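Local coordinates for monosaccharide ABC transporter substrate-binding protein, CUT2 family (Acidothermus cellulolyticus, PDB 4RU1), which binds myo-inositol and probably serves as the extracytoplasmic substrate-binding component of a CUT2-family carbohydrate ABC transporter, at residues Val146-Gln151 with Gly171-Leu176. Residues are numbered along the deposited sequence; the frame is centred on the assembly and turned at random.
Sequences VLCVLQ and GQYTKL. With INS (1,2,3,4,5,6-hexahydroxy-cyclohexane), chain M.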
loop_
_atom_site.group_PDB
_atom_site.type_symbol
_atom_site.label_atom_id
_atom_site.label_comp_id
_atom_site.label_asym_id
_atom_site.label_seq_id
_atom_site.Cartn_x
_atom_site.Cartn_y
_atom_site.Cartn_z
ATOM N N VAL A 146 -12.909 0.078 17.710
ATOM C CA VAL A 146 -12.283 0.563 16.474
ATOM C C VAL A 146 -13.152 0.361 15.220
ATOM O O VAL A 146 -13.863 -0.640 15.107
ATOM C CB VAL A 146 -10.931 -0.142 16.248
ATOM C CG1 VAL A 146 -11.089 -1.630 16.039
ATOM C CG2 VAL A 146 -10.155 0.487 15.071
ATOM N N LEU A 147 -13.148 1.371 14.334
ATOM C CA LEU A 147 -13.717 1.301 12.987
ATOM C C LEU A 147 -12.595 1.265 12.012
ATOM O O LEU A 147 -11.783 2.231 11.921
ATOM C CB LEU A 147 -14.534 2.564 12.770
ATOM C CG LEU A 147 -15.187 2.652 11.425
ATOM C CD1 LEU A 147 -16.236 1.580 11.261
ATOM C CD2 LEU A 147 -15.832 4.025 11.213
ATOM N N CYS A 148 -12.512 0.177 11.254
ATOM C CA CYS A 148 -11.498 0.064 10.192
ATOM C C CYS A 148 -12.171 0.406 8.874
ATOM O O CYS A 148 -13.210 -0.180 8.553
ATOM C CB CYS A 148 -11.001 -1.346 10.099
ATOM S SG CYS A 148 -9.821 -1.723 11.392
ATOM N N VAL A 149 -11.623 1.371 8.136
ATOM C CA VAL A 149 -12.248 1.911 6.909
ATOM C C VAL A 149 -11.467 1.406 5.741
ATOM O O VAL A 149 -10.264 1.592 5.703
ATOM C CB VAL A 149 -12.350 3.429 6.932
ATOM C CG1 VAL A 149 -12.980 3.946 5.620
ATOM C CG2 VAL A 149 -13.169 3.868 8.147
ATOM N N LEU A 150 -12.139 0.713 4.832
ATOM C CA LEU A 150 -11.502 0.118 3.644
ATOM C C LEU A 150 -12.017 0.806 2.404
ATOM O O LEU A 150 -13.233 0.846 2.207
ATOM C CB LEU A 150 -11.818 -1.395 3.509
ATOM C CG LEU A 150 -11.358 -2.217 4.684
ATOM C CD1 LEU A 150 -12.518 -2.503 5.621
ATOM C CD2 LEU A 150 -10.799 -3.561 4.180
ATOM N N GLN A 151 -11.119 1.289 1.551
ATOM C CA GLN A 151 -11.533 2.054 0.399
ATOM C C GLN A 151 -11.796 1.263 -0.846
ATOM O O GLN A 151 -12.075 1.870 -1.894
ATOM C CB GLN A 151 -10.569 3.193 0.148
ATOM C CG GLN A 151 -9.197 2.777 -0.380
ATOM C CD GLN A 151 -8.143 2.427 0.684
ATOM O OE1 GLN A 151 -8.427 2.089 1.824
ATOM N NE2 GLN A 151 -6.890 2.473 0.286
ATOM N N GLY A 171 -11.033 -4.916 22.211
ATOM C CA GLY A 171 -12.392 -4.381 22.239
ATOM C C GLY A 171 -13.268 -4.688 21.041
ATOM O O GLY A 171 -13.070 -5.669 20.352
ATOM N N GLN A 172 -14.259 -3.854 20.790
ATOM C CA GLN A 172 -15.166 -4.047 19.664
ATOM C C GLN A 172 -14.553 -3.606 18.351
ATOM O O GLN A 172 -13.767 -2.668 18.281
ATOM C CB GLN A 172 -16.432 -3.211 19.894
ATOM C CG GLN A 172 -17.587 -3.659 19.041
ATOM C CD GLN A 172 -18.832 -2.820 19.243
ATOM O OE1 GLN A 172 -18.931 -1.991 20.177
ATOM N NE2 GLN A 172 -19.799 -3.023 18.346
ATOM N N TYR A 173 -14.947 -4.339 17.319
ATOM C CA TYR A 173 -14.398 -4.130 15.957
ATOM C C TYR A 173 -15.498 -4.031 14.952
ATOM O O TYR A 173 -16.455 -4.833 14.924
ATOM C CB TYR A 173 -13.452 -5.309 15.680
ATOM C CG TYR A 173 -12.918 -5.442 14.234
ATOM C CD1 TYR A 173 -11.779 -4.753 13.785
ATOM C CD2 TYR A 173 -13.616 -6.230 13.317
ATOM C CE1 TYR A 173 -11.377 -4.850 12.438
ATOM C CE2 TYR A 173 -13.213 -6.387 11.996
ATOM C CZ TYR A 173 -12.102 -5.698 11.558
ATOM O OH TYR A 173 -11.792 -5.892 10.243
ATOM N N THR A 174 -15.394 -2.988 14.122
ATOM C CA THR A 174 -16.344 -2.741 13.071
ATOM C C THR A 174 -15.609 -2.371 11.787
ATOM O O THR A 174 -14.664 -1.577 11.841
ATOM C CB THR A 174 -17.267 -1.547 13.460
ATOM O OG1 THR A 174 -17.931 -1.842 14.681
ATOM C CG2 THR A 174 -18.343 -1.359 12.421
ATOM N N LYS A 175 -16.011 -2.940 10.634
ATOM C CA LYS A 175 -15.452 -2.630 9.354
ATOM C C LYS A 175 -16.461 -1.770 8.619
ATOM O O LYS A 175 -17.691 -2.085 8.629
ATOM C CB LYS A 175 -15.186 -3.922 8.546
ATOM C CG LYS A 175 -13.775 -4.427 8.536
ATOM C CD LYS A 175 -13.461 -5.142 7.222
ATOM C CE LYS A 175 -14.097 -6.481 7.164
ATOM N NZ LYS A 175 -13.488 -7.257 6.056
ATOM N N LEU A 176 -15.957 -0.828 7.823
ATOM C CA LEU A 176 -16.769 -0.007 6.957
ATOM C C LEU A 176 -16.085 0.136 5.593
ATOM O O LEU A 176 -14.930 0.622 5.516
ATOM C CB LEU A 176 -16.916 1.348 7.527
ATOM C CG LEU A 176 -17.593 2.414 6.659
ATOM C CD1 LEU A 176 -19.068 2.099 6.395
ATOM C CD2 LEU A 176 -17.509 3.790 7.264
HETATM C C1 INS M . -1.889 1.608 0.374
HETATM C C2 INS M . -3.133 2.424 0.057
HETATM C C3 INS M . -3.395 2.372 -1.448
HETATM C C4 INS M . -3.413 0.966 -2.005
HETATM C C5 INS M . -2.141 0.234 -1.716
HETATM C C6 INS M . -1.795 0.217 -0.252
HETATM O O1 INS M . -1.609 1.552 1.781
HETATM O O2 INS M . -4.222 1.739 0.698
HETATM O O3 INS M . -4.683 2.989 -1.640
HETATM O O4 INS M . -3.661 0.981 -3.433
HETATM O O5 INS M . -2.193 -1.149 -2.130
HETATM O O6 INS M . -0.490 -0.390 -0.022
#
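Strands 146-150 and 172-176 are the parallel pair of a beta-alpha-beta crossover, whose helix 156-168 links them, in one Rossmann-like lobe of a periplasmic-binding-protein fold. Their axes approach to 4.7 Å at 21° between N-to-C directions, and five backbone hydrogen bonds alternate across them. One of these runs from Leu-150 N to Leu-176 O (2.9 Å). Thr-174 O accepts twice, from Cys-148 N at 2.8 Å and through a CA-H...O contact from Leu-147 CA.

Side chains sort onto two faces. On one, Val-146, Cys-148 and Leu-150 meet Tyr-173 and Lys-175. Val-146 and Tyr-173 run side by side, with CG1 of the valine 3.9 Å from CD1 of the ring. Cys-148 SG, turned beside its own backbone N (chi1 -78°), reaches Tyr-173 CE1 at 3.6 Å; it lies 68° off the ring normal, an oblique sulfur-aromatic contact. Cys-148 and Cys-162 are not disulfide-bonded here, although that bond is known for this protein. Farther along, Leu-150 CD1 lies against Lys-175 CG at 3.7 Å, while the lysine NZ forms a salt bridge with Glu-159. On the other face, Leu-147 CD1 touches both Thr-174 CG2 and Leu-176 CB, each at 3.8 Å.

Just past the strand, Gln-151 leaves the pair and its bent side chain donates from NE2 to inositol O2 (2.8 Å) and, weakly, to O3; Asp-231 and Arg-161 are among the ligand's other partners. Within the lobe, 172-177 is an outermost strand, and Leu-147 and Val-149 bond onward to strand 202-205. Helix 156-168 packs against the Cys-148 and Tyr-173 face, helix 183-196 against that of Val-149 and Leu-176.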